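Local coordinates for protein thermotoga maritima TmcAL (Thermotoga maritima, PDB 5Y0T) that belongs to the HIGH nucleotidyl transferase family of the HUP clan and holds adenosine-5'-rp-alpha-thio-triphosphate in a pocket of its fold, at residues 336-348 and 411-423. Numbering follows the deposited sequence.
Sequences YIRILGFTEKGRE and ERDFSIHPIFLRT
Phe342 and Phe420 form an offset edge-to-face pair where strand 419-421 runs beside strand 337-343, Phe420 turning its edge to the face of Phe342 with the planes 74° apart. CG of Phe420 lies anti to the backbone N (chi1 -179°), which carries the ring across the neighbouring strand to Arg347, whose guanidinium lies nearly parallel to it, Arg347 NH2 3.5 Å from Phe420 CZ. Beneath the rings the backbones bond in parallel register: Ile419 N gives to Leu340 O, Phe342 N to Ile419 O at 2.9 Å, and Glu344 N to Leu421 O; the bond from Leu421 N to Phe342 O is weak. Past the strand ends Glu344 OE1 takes a nearly straight bond (172°) from Thr423 N, from above the carboxylate plane, and accepts another from a water. Toward the other end, Arg338 NH1 and NH2 grip Asp413 OD2 end-on in a salt bridge, at 2.9 and 2.8 Å. Lys52 shares that oxygen, while Thr395 bonds Asp413 OD1. Thr343 OG1 caps Gly346 N as the strand turns into helix 346-356. Strand 66-70 flanks 337-343 antiparallel, where Leu340 and Gly341 both face Val67 in a classic beta bulge; the contact thus illustrates a C-terminal strand added in parallel to the sheet of a HUP-type nucleotide-binding fold.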
loop_
_atom_site.group_PDB
_atom_site.type_symbol
_atom_site.label_atom_id
_atom_site.label_comp_id
_atom_site.label_asym_id
_atom_site.label_seq_id
_atom_site.Cartn_x
_atom_site.Cartn_y
_atom_site.Cartn_z
ATOM N N TYR A 336 -17.469 1.896 20.997
ATOM C CA TYR A 336 -18.064 0.567 21.210
ATOM C C TYR A 336 -17.184 -0.252 22.143
ATOM O O TYR A 336 -15.992 0.031 22.315
ATOM C CB TYR A 336 -18.239 -0.208 19.867
ATOM C CG TYR A 336 -16.957 -0.197 19.060
ATOM C CD1 TYR A 336 -15.948 -1.129 19.290
ATOM C CD2 TYR A 336 -16.724 0.797 18.114
ATOM C CE1 TYR A 336 -14.750 -1.080 18.584
ATOM C CE2 TYR A 336 -15.538 0.849 17.410
ATOM C CZ TYR A 336 -14.561 -0.085 17.629
ATOM O OH TYR A 336 -13.376 0.009 16.916
ATOM N N ILE A 337 -17.781 -1.273 22.728
ATOM C CA ILE A 337 -17.034 -2.258 23.478
ATOM C C ILE A 337 -17.006 -3.549 22.668
ATOM O O ILE A 337 -18.042 -4.182 22.484
ATOM C CB ILE A 337 -17.667 -2.521 24.857
ATOM C CG1 ILE A 337 -17.616 -1.243 25.709
ATOM C CG2 ILE A 337 -16.911 -3.647 25.553
ATOM C CD1 ILE A 337 -18.608 -1.234 26.886
ATOM N N ARG A 338 -15.824 -3.941 22.198
ATOM C CA ARG A 338 -15.693 -5.167 21.400
ATOM C C ARG A 338 -15.343 -6.340 22.318
ATOM O O ARG A 338 -14.334 -6.296 22.996
ATOM C CB ARG A 338 -14.613 -5.007 20.311
ATOM C CG ARG A 338 -14.234 -6.331 19.592
ATOM C CD ARG A 338 -15.233 -6.695 18.482
ATOM N NE ARG A 338 -14.882 -7.968 17.835
ATOM C CZ ARG A 338 -14.002 -8.074 16.842
ATOM N NH1 ARG A 338 -13.406 -6.983 16.364
ATOM N NH2 ARG A 338 -13.740 -9.262 16.307
ATOM N N ILE A 339 -16.166 -7.387 22.323
ATOM C CA ILE A 339 -15.891 -8.576 23.129
ATOM C C ILE A 339 -15.060 -9.550 22.309
ATOM O O ILE A 339 -15.528 -10.018 21.279
ATOM C CB ILE A 339 -17.182 -9.317 23.559
ATOM C CG1 ILE A 339 -18.193 -8.383 24.240
ATOM C CG2 ILE A 339 -16.842 -10.555 24.411
ATOM C CD1 ILE A 339 -17.662 -7.617 25.396
ATOM N N LEU A 340 -13.815 -9.802 22.717
ATOM C CA LEU A 340 -12.997 -10.820 22.058
ATOM C C LEU A 340 -13.177 -12.212 22.649
ATOM O O LEU A 340 -12.900 -13.207 21.980
ATOM C CB LEU A 340 -11.517 -10.437 22.107
ATOM C CG LEU A 340 -11.119 -9.206 21.292
ATOM C CD1 LEU A 340 -9.654 -8.942 21.535
ATOM C CD2 LEU A 340 -11.415 -9.378 19.765
ATOM N N GLY A 341 -13.625 -12.291 23.903
ATOM C CA GLY A 341 -13.837 -13.580 24.522
ATOM C C GLY A 341 -14.335 -13.481 25.954
ATOM O O GLY A 341 -14.192 -12.435 26.607
ATOM N N PHE A 342 -14.955 -14.560 26.425
ATOM C CA PHE A 342 -15.347 -14.646 27.825
ATOM C C PHE A 342 -15.520 -16.098 28.248
ATOM O O PHE A 342 -15.689 -16.992 27.410
ATOM C CB PHE A 342 -16.632 -13.835 28.110
ATOM C CG PHE A 342 -17.816 -14.183 27.217
ATOM C CD1 PHE A 342 -17.940 -13.609 25.956
ATOM C CD2 PHE A 342 -18.824 -15.027 27.662
ATOM C CE1 PHE A 342 -19.035 -13.896 25.152
ATOM C CE2 PHE A 342 -19.930 -15.332 26.859
ATOM C CZ PHE A 342 -20.036 -14.762 25.594
ATOM N N THR A 343 -15.455 -16.340 29.554
ATOM C CA THR A 343 -15.728 -17.670 30.064
ATOM C C THR A 343 -17.184 -17.859 30.474
ATOM O O THR A 343 -17.944 -16.906 30.553
ATOM C CB THR A 343 -14.881 -17.974 31.297
ATOM O OG1 THR A 343 -15.271 -17.086 32.351
ATOM C CG2 THR A 343 -13.395 -17.791 30.986
ATOM N N GLU A 344 -17.532 -19.090 30.820
ATOM C CA GLU A 344 -18.852 -19.386 31.372
ATOM C C GLU A 344 -19.160 -18.517 32.601
ATOM O O GLU A 344 -20.271 -17.992 32.760
ATOM C CB GLU A 344 -18.945 -20.860 31.733
ATOM C CG GLU A 344 -20.294 -21.257 32.262
ATOM C CD GLU A 344 -20.395 -22.736 32.510
ATOM O OE1 GLU A 344 -19.482 -23.478 32.078
ATOM O OE2 GLU A 344 -21.389 -23.148 33.139
ATOM N N LYS A 345 -18.168 -18.371 33.469
ATOM C CA LYS A 345 -18.282 -17.474 34.615
ATOM C C LYS A 345 -18.438 -16.025 34.142
ATOM O O LYS A 345 -19.245 -15.273 34.684
ATOM C CB LYS A 345 -17.056 -17.597 35.525
ATOM C CG LYS A 345 -17.054 -16.625 36.717
ATOM C CD LYS A 345 -18.169 -16.973 37.709
ATOM C CE LYS A 345 -18.037 -16.173 39.018
ATOM N NZ LYS A 345 -19.129 -16.482 40.003
ATOM N N GLY A 346 -17.654 -15.652 33.130
ATOM C CA GLY A 346 -17.719 -14.334 32.524
ATOM C C GLY A 346 -19.096 -13.911 32.041
ATOM O O GLY A 346 -19.396 -12.707 32.008
ATOM N N ARG A 347 -19.935 -14.883 31.661
ATOM C CA ARG A 347 -21.317 -14.600 31.249
ATOM C C ARG A 347 -22.058 -13.693 32.217
ATOM O O ARG A 347 -22.818 -12.809 31.809
ATOM C CB ARG A 347 -22.147 -15.887 31.141
ATOM C CG ARG A 347 -21.831 -16.797 29.964
ATOM C CD ARG A 347 -22.695 -18.068 30.119
ATOM N NE ARG A 347 -22.615 -18.954 28.964
ATOM C CZ ARG A 347 -22.968 -20.238 28.991
ATOM N NH1 ARG A 347 -23.397 -20.792 30.130
ATOM N NH2 ARG A 347 -22.885 -20.974 27.884
ATOM N N GLU A 348 -21.864 -13.966 33.503
ATOM C CA GLU A 348 -22.554 -13.251 34.565
ATOM C C GLU A 348 -22.224 -11.759 34.528
ATOM O O GLU A 348 -23.128 -10.928 34.651
ATOM C CB GLU A 348 -22.195 -13.846 35.931
ATOM C CG GLU A 348 -22.564 -15.328 36.068
ATOM C CD GLU A 348 -21.904 -16.003 37.263
ATOM O OE1 GLU A 348 -21.252 -15.301 38.074
ATOM O OE2 GLU A 348 -22.039 -17.242 37.388
ATOM N N GLU A 411 -12.290 -12.853 6.426
ATOM C CA GLU A 411 -12.125 -11.789 7.415
ATOM C C GLU A 411 -12.285 -12.386 8.806
ATOM O O GLU A 411 -13.389 -12.733 9.208
ATOM C CB GLU A 411 -13.137 -10.671 7.173
ATOM C CG GLU A 411 -13.002 -10.002 5.791
ATOM C CD GLU A 411 -13.870 -8.765 5.663
ATOM O OE1 GLU A 411 -13.478 -7.703 6.182
ATOM O OE2 GLU A 411 -14.954 -8.856 5.061
ATOM N N ARG A 412 -11.186 -12.504 9.542
ATOM C CA ARG A 412 -11.242 -13.194 10.829
ATOM C C ARG A 412 -12.107 -12.482 11.861
ATOM O O ARG A 412 -12.667 -13.140 12.740
ATOM C CB ARG A 412 -9.820 -13.436 11.364
ATOM C CG ARG A 412 -9.151 -14.582 10.591
ATOM C CD ARG A 412 -7.670 -14.729 10.921
ATOM N NE ARG A 412 -7.401 -15.137 12.311
ATOM C CZ ARG A 412 -7.498 -16.384 12.761
ATOM N NH1 ARG A 412 -7.928 -17.356 11.960
ATOM N NH2 ARG A 412 -7.196 -16.664 14.028
ATOM N N ASP A 413 -12.270 -11.164 11.761
ATOM C CA ASP A 413 -13.224 -10.534 12.673
ATOM C C ASP A 413 -14.647 -11.049 12.489
ATOM O O ASP A 413 -15.443 -11.037 13.420
ATOM C CB ASP A 413 -13.223 -9.038 12.510
ATOM C CG ASP A 413 -12.024 -8.418 13.139
ATOM O OD1 ASP A 413 -11.205 -7.883 12.386
ATOM O OD2 ASP A 413 -11.887 -8.522 14.381
ATOM N N PHE A 414 -15.007 -11.398 11.267
ATOM C CA PHE A 414 -16.329 -11.964 11.044
ATOM C C PHE A 414 -16.397 -13.477 11.194
ATOM O O PHE A 414 -17.433 -14.011 11.588
ATOM C CB PHE A 414 -16.853 -11.488 9.690
ATOM C CG PHE A 414 -16.962 -9.995 9.623
ATOM C CD1 PHE A 414 -18.058 -9.345 10.185
ATOM C CD2 PHE A 414 -15.934 -9.228 9.082
ATOM C CE1 PHE A 414 -18.148 -7.958 10.172
ATOM C CE2 PHE A 414 -16.023 -7.826 9.056
ATOM C CZ PHE A 414 -17.128 -7.194 9.591
ATOM N N SER A 415 -15.312 -14.169 10.878
ATOM C CA SER A 415 -15.360 -15.633 10.879
ATOM C C SER A 415 -15.134 -16.228 12.278
ATOM O O SER A 415 -15.624 -17.311 12.574
ATOM C CB SER A 415 -14.355 -16.201 9.868
ATOM O OG SER A 415 -13.026 -16.027 10.307
ATOM N N ILE A 416 -14.401 -15.517 13.133
ATOM C CA ILE A 416 -14.077 -16.008 14.477
ATOM C C ILE A 416 -14.958 -15.318 15.502
ATOM O O ILE A 416 -14.833 -14.115 15.713
ATOM C CB ILE A 416 -12.603 -15.734 14.878
ATOM C CG1 ILE A 416 -11.600 -16.205 13.805
ATOM C CG2 ILE A 416 -12.297 -16.309 16.289
ATOM C CD1 ILE A 416 -11.652 -17.674 13.456
ATOM N N HIS A 417 -15.845 -16.061 16.148
ATOM C CA HIS A 417 -16.678 -15.460 17.189
ATOM C C HIS A 417 -15.870 -15.323 18.489
ATOM O O HIS A 417 -14.800 -15.913 18.603
ATOM C CB HIS A 417 -17.962 -16.293 17.373
ATOM C CG HIS A 417 -18.903 -16.162 16.212
ATOM N ND1 HIS A 417 -18.937 -17.068 15.173
ATOM C CD2 HIS A 417 -19.781 -15.183 15.886
ATOM C CE1 HIS A 417 -19.821 -16.671 14.272
ATOM N NE2 HIS A 417 -20.348 -15.531 14.682
ATOM N N PRO A 418 -16.365 -14.529 19.452
ATOM C CA PRO A 418 -15.663 -14.418 20.738
ATOM C C PRO A 418 -15.264 -15.774 21.287
ATOM O O PRO A 418 -16.081 -16.709 21.299
ATOM C CB PRO A 418 -16.717 -13.777 21.643
ATOM C CG PRO A 418 -17.492 -12.893 20.704
ATOM C CD PRO A 418 -17.537 -13.630 19.391
ATOM N N ILE A 419 -14.021 -15.890 21.727
ATOM C CA ILE A 419 -13.582 -17.140 22.338
ATOM C C ILE A 419 -14.479 -17.469 23.526
ATOM O O ILE A 419 -14.814 -16.583 24.309
ATOM C CB ILE A 419 -12.114 -17.058 22.814
ATOM C CG1 ILE A 419 -11.206 -16.534 21.693
ATOM C CG2 ILE A 419 -11.646 -18.410 23.407
ATOM C CD1 ILE A 419 -11.363 -17.285 20.376
ATOM N N PHE A 420 -14.868 -18.735 23.667
ATOM C CA PHE A 420 -15.646 -19.141 24.847
ATOM C C PHE A 420 -15.084 -20.397 25.514
ATOM O O PHE A 420 -14.846 -21.407 24.851
ATOM C CB PHE A 420 -17.120 -19.379 24.485
ATOM C CG PHE A 420 -17.967 -19.772 25.676
ATOM C CD1 PHE A 420 -18.410 -18.806 26.573
ATOM C CD2 PHE A 420 -18.262 -21.099 25.926
ATOM C CE1 PHE A 420 -19.157 -19.166 27.699
ATOM C CE2 PHE A 420 -19.015 -21.467 27.045
ATOM C CZ PHE A 420 -19.457 -20.497 27.926
ATOM N N LEU A 421 -14.927 -20.354 26.838
ATOM C CA LEU A 421 -14.421 -21.512 27.579
ATOM C C LEU A 421 -15.374 -21.844 28.698
ATOM O O LEU A 421 -15.776 -20.949 29.442
ATOM C CB LEU A 421 -13.026 -21.239 28.160
ATOM C CG LEU A 421 -11.944 -20.786 27.185
ATOM C CD1 LEU A 421 -10.623 -20.547 27.919
ATOM C CD2 LEU A 421 -11.769 -21.825 26.099
ATOM N N ARG A 422 -15.730 -23.118 28.826
ATOM C CA ARG A 422 -16.567 -23.548 29.937
ATOM C C ARG A 422 -15.745 -23.528 31.217
ATOM O O ARG A 422 -14.527 -23.631 31.183
ATOM C CB ARG A 422 -17.141 -24.934 29.685
ATOM C CG ARG A 422 -18.019 -24.978 28.450
ATOM C CD ARG A 422 -18.728 -26.309 28.337
ATOM N NE ARG A 422 -19.667 -26.498 29.433
ATOM C CZ ARG A 422 -20.546 -27.490 29.496
ATOM N NH1 ARG A 422 -20.606 -28.382 28.516
ATOM N NH2 ARG A 422 -21.362 -27.585 30.537
ATOM N N THR A 423 -16.413 -23.368 32.348
ATOM C CA THR A 423 -15.688 -23.199 33.598
ATOM C C THR A 423 -15.830 -24.483 34.403
ATOM O O THR A 423 -15.432 -25.559 33.930
ATOM C CB THR A 423 -16.190 -21.960 34.407
ATOM O OG1 THR A 423 -17.607 -22.044 34.573
ATOM C CG2 THR A 423 -15.806 -20.576 33.709
HETATM O O HOH W 1 -19.069 -25.997 32.719
#